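PDB 4GEZ: neuraminidase from Influenza A virus, which probably removes terminal sialic acid from viral and cellular glycoconjugates, although its putative active site has diverged. Local coordinates for residues C58-I63 against S91-S96; G199-Y204 against G218-N223. All coordinates share one frame; numbering follows the deposited sequence.

Contact 1 of 2, residues C58-I63 against S91-S96; sequences CFKFFI and SASTLS
Lys-60 and Phe-62 reach from one face of a strand in a neuraminidase beta-propeller blade to the loop 91-96. Strand 58-67 is the second strand of this four-stranded antiparallel sheet. The loop joins the third strand, 83-88, to the fourth strand, 99-103. Lys-60 NZ donates a short hydrogen bond of 2.5 Å to the backbone Ser-91 O. The ammonium meets the oxygen nearly head-on, with a C=O...N angle of 161°. The lysine chain is extended at first and then bends at chi3 (-76°), which turns CE and NZ to the loop.

Two residues on, Phe-62 meets Ser-93. Ser-93 OG approaches the ring obliquely at its outer end, 3.2 Å from Phe-62 CE1. Ser-93 CB adds a contact of 3.6 Å to Phe-62 CZ. The phenyl ring gets there because CG sits between the backbone N and the carbonyl carbon (chi1 54°). Ser-93 OG also hydrogen-bonds to Thr-87 OG1 on the neighbouring strand, so its polar need is met beside the ring.

Thr-87 is a second-shell residue for both sides, since it also pairs with the backbone of Lys-60. Ile-44, Ser-46 and Ala-49 of strand 44-53 touch Phe-62. Within the loop, Thr-97 OG1 hydrogen-bonds to both Ala-92 O and Thr-94 N. The same loop lies at the tetramer interface: Leu-95 packs on Ala-92 of a second subunit, and Ala-92 on Leu-95 of a third. Next to it, Thr-94 OG1 and Ser-96 OG share a hydrogen bond of 3.1 Å.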
loop_
_atom_site.group_PDB
_atom_site.type_symbol
_atom_site.label_atom_id
_atom_site.label_comp_id
_atom_site.label_asym_id
_atom_site.label_seq_id
_atom_site.Cartn_x
_atom_site.Cartn_y
_atom_site.Cartn_z
ATOM N N CYS A 58 -14.052 -6.442 8.178
ATOM C CA CYS A 58 -15.170 -6.111 7.304
ATOM C C CYS A 58 -14.688 -5.359 6.067
ATOM O O CYS A 58 -13.620 -4.748 6.080
ATOM C CB CYS A 58 -16.209 -5.282 8.066
ATOM S SG CYS A 58 -16.876 -6.121 9.512
ATOM N N PHE A 59 -15.482 -5.397 5.000
ATOM C CA PHE A 59 -15.091 -4.780 3.735
ATOM C C PHE A 59 -16.221 -3.972 3.110
ATOM O O PHE A 59 -17.399 -4.286 3.293
ATOM C CB PHE A 59 -14.625 -5.845 2.731
ATOM C CG PHE A 59 -13.321 -6.505 3.087
ATOM C CD1 PHE A 59 -13.264 -7.534 4.020
ATOM C CD2 PHE A 59 -12.146 -6.108 2.454
ATOM C CE1 PHE A 59 -12.048 -8.144 4.331
ATOM C CE2 PHE A 59 -10.934 -6.709 2.752
ATOM C CZ PHE A 59 -10.883 -7.728 3.694
ATOM N N LYS A 60 -15.858 -2.930 2.370
ATOM C CA LYS A 60 -16.834 -2.199 1.572
ATOM C C LYS A 60 -16.868 -2.789 0.173
ATOM O O LYS A 60 -15.828 -2.953 -0.466
ATOM C CB LYS A 60 -16.476 -0.709 1.488
ATOM C CG LYS A 60 -16.454 0.027 2.819
ATOM C CD LYS A 60 -16.018 1.474 2.633
ATOM C CE LYS A 60 -14.516 1.580 2.409
ATOM N NZ LYS A 60 -14.028 2.991 2.438
ATOM N N PHE A 61 -18.067 -3.122 -0.287
ATOM C CA PHE A 61 -18.289 -3.547 -1.658
ATOM C C PHE A 61 -19.098 -2.441 -2.310
ATOM O O PHE A 61 -20.056 -1.947 -1.714
ATOM C CB PHE A 61 -19.086 -4.852 -1.687
ATOM C CG PHE A 61 -18.317 -6.045 -1.195
ATOM C CD1 PHE A 61 -18.227 -6.326 0.165
ATOM C CD2 PHE A 61 -17.707 -6.901 -2.100
ATOM C CE1 PHE A 61 -17.520 -7.428 0.613
ATOM C CE2 PHE A 61 -17.002 -8.008 -1.665
ATOM C CZ PHE A 61 -16.907 -8.272 -0.302
ATOM N N PHE A 62 -18.718 -2.040 -3.518
ATOM C CA PHE A 62 -19.388 -0.923 -4.178
ATOM C C PHE A 62 -19.288 -0.996 -5.695
ATOM O O PHE A 62 -18.422 -1.693 -6.234
ATOM C CB PHE A 62 -18.839 0.422 -3.675
ATOM C CG PHE A 62 -17.339 0.564 -3.787
ATOM C CD1 PHE A 62 -16.515 0.188 -2.734
ATOM C CD2 PHE A 62 -16.759 1.107 -4.931
ATOM C CE1 PHE A 62 -15.135 0.334 -2.820
ATOM C CE2 PHE A 62 -15.380 1.259 -5.027
ATOM C CZ PHE A 62 -14.565 0.869 -3.970
ATOM N N ILE A 63 -20.168 -0.262 -6.369
ATOM C CA ILE A 63 -20.150 -0.156 -7.824
ATOM C C ILE A 63 -19.418 1.116 -8.218
ATOM O O ILE A 63 -19.891 2.223 -7.954
ATOM C CB ILE A 63 -21.581 -0.140 -8.401
ATOM C CG1 ILE A 63 -22.309 -1.438 -8.038
ATOM C CG2 ILE A 63 -21.550 0.041 -9.914
ATOM C CD1 ILE A 63 -21.670 -2.697 -8.630
ATOM N N SER A 91 -10.436 1.936 5.284
ATOM C CA SER A 91 -9.597 2.536 4.247
ATOM C C SER A 91 -10.435 3.323 3.248
ATOM O O SER A 91 -11.566 2.950 2.936
ATOM C CB SER A 91 -8.792 1.456 3.510
ATOM O OG SER A 91 -7.902 0.789 4.386
ATOM N N ALA A 92 -9.868 4.411 2.739
ATOM C CA ALA A 92 -10.516 5.166 1.678
ATOM C C ALA A 92 -10.428 4.374 0.386
ATOM O O ALA A 92 -9.438 3.689 0.141
ATOM C CB ALA A 92 -9.846 6.525 1.513
ATOM N N SER A 93 -11.446 4.484 -0.457
ATOM C CA SER A 93 -11.428 3.769 -1.724
ATOM C C SER A 93 -10.576 4.530 -2.733
ATOM O O SER A 93 -11.008 5.549 -3.266
ATOM C CB SER A 93 -12.845 3.548 -2.252
ATOM O OG SER A 93 -13.591 2.715 -1.385
ATOM N N THR A 94 -9.361 4.037 -2.977
ATOM C CA THR A 94 -8.464 4.650 -3.955
ATOM C C THR A 94 -8.005 3.600 -4.960
ATOM O O THR A 94 -8.212 2.406 -4.747
ATOM C CB THR A 94 -7.202 5.247 -3.285
ATOM O OG1 THR A 94 -6.274 4.204 -2.967
ATOM C CG2 THR A 94 -7.567 6.020 -2.029
ATOM N N LEU A 95 -7.351 4.045 -6.032
ATOM C CA LEU A 95 -6.818 3.143 -7.048
ATOM C C LEU A 95 -5.726 2.238 -6.471
ATOM O O LEU A 95 -5.463 1.145 -6.988
ATOM C CB LEU A 95 -6.294 3.948 -8.248
ATOM C CG LEU A 95 -7.354 4.483 -9.219
ATOM C CD1 LEU A 95 -6.748 5.276 -10.353
ATOM C CD2 LEU A 95 -8.141 3.324 -9.787
ATOM N N SER A 96 -5.119 2.693 -5.377
ATOM C CA SER A 96 -4.038 1.959 -4.728
ATOM C C SER A 96 -4.521 1.092 -3.563
ATOM O O SER A 96 -3.804 0.194 -3.115
ATOM C CB SER A 96 -2.953 2.926 -4.255
ATOM O OG SER A 96 -3.266 3.433 -2.975
#

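Contact 2 of 2, residues G199-Y204 against G218-N223; sequences GINFEY and GTNLWN. With CA (calcium ion), chain R; FUC (alpha-L-fucopyranose), chain M.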
loop_
_atom_site.group_PDB
_atom_site.type_symbol
_atom_site.label_atom_id
_atom_site.label_comp_id
_atom_site.label_asym_id
_atom_site.label_seq_id
_atom_site.Cartn_x
_atom_site.Cartn_y
_atom_site.Cartn_z
ATOM N N GLY A 199 -49.074 -8.786 -5.642
ATOM C CA GLY A 199 -49.693 -7.690 -4.924
ATOM C C GLY A 199 -48.672 -6.692 -4.410
ATOM O O GLY A 199 -49.012 -5.536 -4.157
ATOM N N ILE A 200 -47.421 -7.131 -4.266
ATOM C CA ILE A 200 -46.354 -6.259 -3.765
ATOM C C ILE A 200 -45.102 -6.272 -4.648
ATOM O O ILE A 200 -45.038 -6.983 -5.653
ATOM C CB ILE A 200 -45.918 -6.639 -2.326
ATOM C CG1 ILE A 200 -45.109 -7.943 -2.313
ATOM C CG2 ILE A 200 -47.124 -6.710 -1.398
ATOM C CD1 ILE A 200 -44.370 -8.201 -0.999
ATOM N N ASN A 201 -44.100 -5.502 -4.233
ATOM C CA ASN A 201 -42.792 -5.454 -4.881
ATOM C C ASN A 201 -41.726 -5.576 -3.797
ATOM O O ASN A 201 -41.859 -4.972 -2.734
ATOM C CB ASN A 201 -42.625 -4.146 -5.670
ATOM C CG ASN A 201 -41.191 -3.903 -6.115
ATOM O OD1 ASN A 201 -40.529 -2.979 -5.641
ATOM N ND2 ASN A 201 -40.702 -4.744 -7.019
ATOM N N PHE A 202 -40.683 -6.364 -4.052
ATOM C CA PHE A 202 -39.697 -6.678 -3.016
ATOM C C PHE A 202 -38.264 -6.452 -3.487
ATOM O O PHE A 202 -37.538 -7.405 -3.777
ATOM C CB PHE A 202 -39.861 -8.124 -2.536
ATOM C CG PHE A 202 -39.269 -8.383 -1.178
ATOM C CD1 PHE A 202 -37.916 -8.675 -1.038
ATOM C CD2 PHE A 202 -40.066 -8.342 -0.041
ATOM C CE1 PHE A 202 -37.368 -8.921 0.210
ATOM C CE2 PHE A 202 -39.526 -8.584 1.213
ATOM C CZ PHE A 202 -38.174 -8.875 1.339
ATOM N N GLU A 203 -37.862 -5.189 -3.585
ATOM C CA GLU A 203 -36.512 -4.865 -4.032
ATOM C C GLU A 203 -35.557 -4.562 -2.876
ATOM O O GLU A 203 -35.976 -4.445 -1.725
ATOM C CB GLU A 203 -36.555 -3.684 -5.000
ATOM C CG GLU A 203 -37.502 -3.905 -6.172
ATOM C CD GLU A 203 -36.959 -4.889 -7.191
ATOM O OE1 GLU A 203 -35.730 -5.124 -7.209
ATOM O OE2 GLU A 203 -37.771 -5.440 -7.964
ATOM N N TYR A 204 -34.270 -4.458 -3.207
ATOM C CA TYR A 204 -33.227 -4.009 -2.284
ATOM C C TYR A 204 -33.200 -4.770 -0.953
ATOM O O TYR A 204 -33.011 -4.167 0.108
ATOM C CB TYR A 204 -33.363 -2.503 -2.017
ATOM C CG TYR A 204 -33.486 -1.639 -3.258
ATOM C CD1 TYR A 204 -32.789 -1.944 -4.420
ATOM C CD2 TYR A 204 -34.311 -0.518 -3.263
ATOM C CE1 TYR A 204 -32.904 -1.157 -5.551
ATOM C CE2 TYR A 204 -34.433 0.277 -4.387
ATOM C CZ TYR A 204 -33.726 -0.050 -5.529
ATOM O OH TYR A 204 -33.842 0.734 -6.654
ATOM N N GLY A 218 -37.437 -5.647 2.900
ATOM C CA GLY A 218 -37.470 -5.281 1.496
ATOM C C GLY A 218 -37.868 -3.831 1.289
ATOM O O GLY A 218 -38.117 -3.088 2.243
ATOM N N THR A 219 -37.921 -3.428 0.026
ATOM C CA THR A 219 -38.344 -2.089 -0.336
ATOM C C THR A 219 -39.373 -2.228 -1.439
ATOM O O THR A 219 -39.112 -2.868 -2.458
ATOM C CB THR A 219 -37.163 -1.245 -0.865
ATOM O OG1 THR A 219 -36.139 -1.151 0.136
ATOM C CG2 THR A 219 -37.631 0.160 -1.234
ATOM N N ASN A 220 -40.540 -1.626 -1.243
ATOM C CA ASN A 220 -41.589 -1.676 -2.251
ATOM C C ASN A 220 -41.568 -0.412 -3.093
ATOM O O ASN A 220 -41.877 0.674 -2.606
ATOM C CB ASN A 220 -42.958 -1.872 -1.591
ATOM C CG ASN A 220 -44.058 -2.201 -2.592
ATOM O OD1 ASN A 220 -44.044 -1.740 -3.732
ATOM N ND2 ASN A 220 -45.020 -3.007 -2.161
ATOM N N LEU A 221 -41.193 -0.564 -4.358
ATOM C CA LEU A 221 -41.085 0.567 -5.266
ATOM C C LEU A 221 -42.397 0.812 -5.996
ATOM O O LEU A 221 -42.494 1.732 -6.810
ATOM C CB LEU A 221 -39.969 0.320 -6.283
ATOM C CG LEU A 221 -38.570 0.127 -5.688
ATOM C CD1 LEU A 221 -37.539 -0.196 -6.753
ATOM C CD2 LEU A 221 -38.173 1.355 -4.907
ATOM N N TRP A 222 -43.409 0.007 -5.685
ATOM C CA TRP A 222 -44.626 -0.018 -6.486
ATOM C C TRP A 222 -45.801 0.700 -5.816
ATOM O O TRP A 222 -46.253 1.739 -6.296
ATOM C CB TRP A 222 -45.011 -1.475 -6.789
ATOM C CG TRP A 222 -46.296 -1.622 -7.556
ATOM C CD1 TRP A 222 -46.878 -0.685 -8.364
ATOM C CD2 TRP A 222 -47.163 -2.765 -7.580
ATOM N NE1 TRP A 222 -48.049 -1.175 -8.887
ATOM C CE2 TRP A 222 -48.247 -2.449 -8.424
ATOM C CE3 TRP A 222 -47.128 -4.024 -6.974
ATOM C CZ2 TRP A 222 -49.288 -3.349 -8.678
ATOM C CZ3 TRP A 222 -48.165 -4.917 -7.229
ATOM C CH2 TRP A 222 -49.228 -4.574 -8.071
ATOM N N ASN A 223 -46.279 0.151 -4.703
ATOM C CA ASN A 223 -47.554 0.580 -4.126
ATOM C C ASN A 223 -47.580 0.591 -2.594
ATOM O O ASN A 223 -48.645 0.461 -1.991
ATOM C CB ASN A 223 -48.678 -0.316 -4.661
ATOM C CG ASN A 223 -48.423 -1.792 -4.390
ATOM O OD1 ASN A 223 -47.320 -2.175 -4.000
ATOM N ND2 ASN A 223 -49.431 -2.625 -4.619
HETATM CA CA CA R . -42.342 2.651 -1.601
HETATM C C1 FUC M . -50.614 -11.721 0.560
HETATM C C2 FUC M . -50.132 -12.244 1.932
HETATM C C3 FUC M . -48.783 -12.956 1.784
HETATM C C4 FUC M . -47.770 -11.985 1.163
HETATM C C5 FUC M . -48.294 -11.547 -0.213
HETATM C C6 FUC M . -47.396 -10.531 -0.925
HETATM O O2 FUC M . -51.086 -13.096 2.558
HETATM O O3 FUC M . -48.286 -13.365 3.059
HETATM O O4 FUC M . -47.620 -10.851 2.010
HETATM O O5 FUC M . -49.619 -10.944 -0.099
#
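Asn-201 OD1 accepts a hydrogen bond of 2.8 Å from Leu-221 N, beside a short antiparallel beta bridge at the end of strand 213-219 in a propeller blade. Asn-201 CG lies opposite its own backbone N (chi1 168°), which carries the amide across to Leu-221. In the bridge Glu-203 and Thr-219 form a hydrogen-bonded pair. Glu-203 N binds Thr-219 O at 2.9 Å, and Thr-219 N binds Glu-203 O at 2.8 Å. At the far end Asn-223 ND2 donates to Gly-199 O, 3.0 Å away and almost straight (178°). The carbonyl oxygen lies in the plane of the Asn-223 amide.

Asn-220 shapes the chain between these bonds. Its OD1 takes Trp-222 N at 2.7 Å, in the carbonyl plane, which makes an Asx turn. Asn-223 N comes to the same oxygen from above that plane. The backbone Asn-220 O binds the calcium ion at 2.3 Å. Asp-224, Asp-250, Gly-268 and Gly-270 complete the site.

Asn-201 ND2 donates to Glu-203 OE2 on its anti lone pair and also bonds Ser-177 OG. Gly-218 CA makes a CH-pi contact over one face of the Phe-202 ring, 3.8 Å from its centroid. The Leu-221 side chain crosses those of Glu-203 and Tyr-204 at about a right angle, with CD1 against Glu-203 CG and CD2 against Tyr-204 CE2. On the sugar side, Ile-200 CG1 touches the fucose C6 at 3.7 Å.

From the N terminus, contact 1 comes first. It closes a loop of 27 residues and ties strand 58-67 to the link between strands 83-88 and 99-103 of one blade. The chain then builds two more four-stranded sheets, 106-143 and 158-194. Contact 2 follows. It closes a shorter loop of 13 residues, ties the approach to strand 205-210 to the end of strand 213-219, and so spans the hairpin that starts a later blade. The two are in series and neither nest nor cross. They lie on opposite sides of the chain's centre. The centres of contact 1 and contact 2 are about 29 Å apart. Contact 1 borders neighbouring subunits; contact 2 borders calcium and glycan.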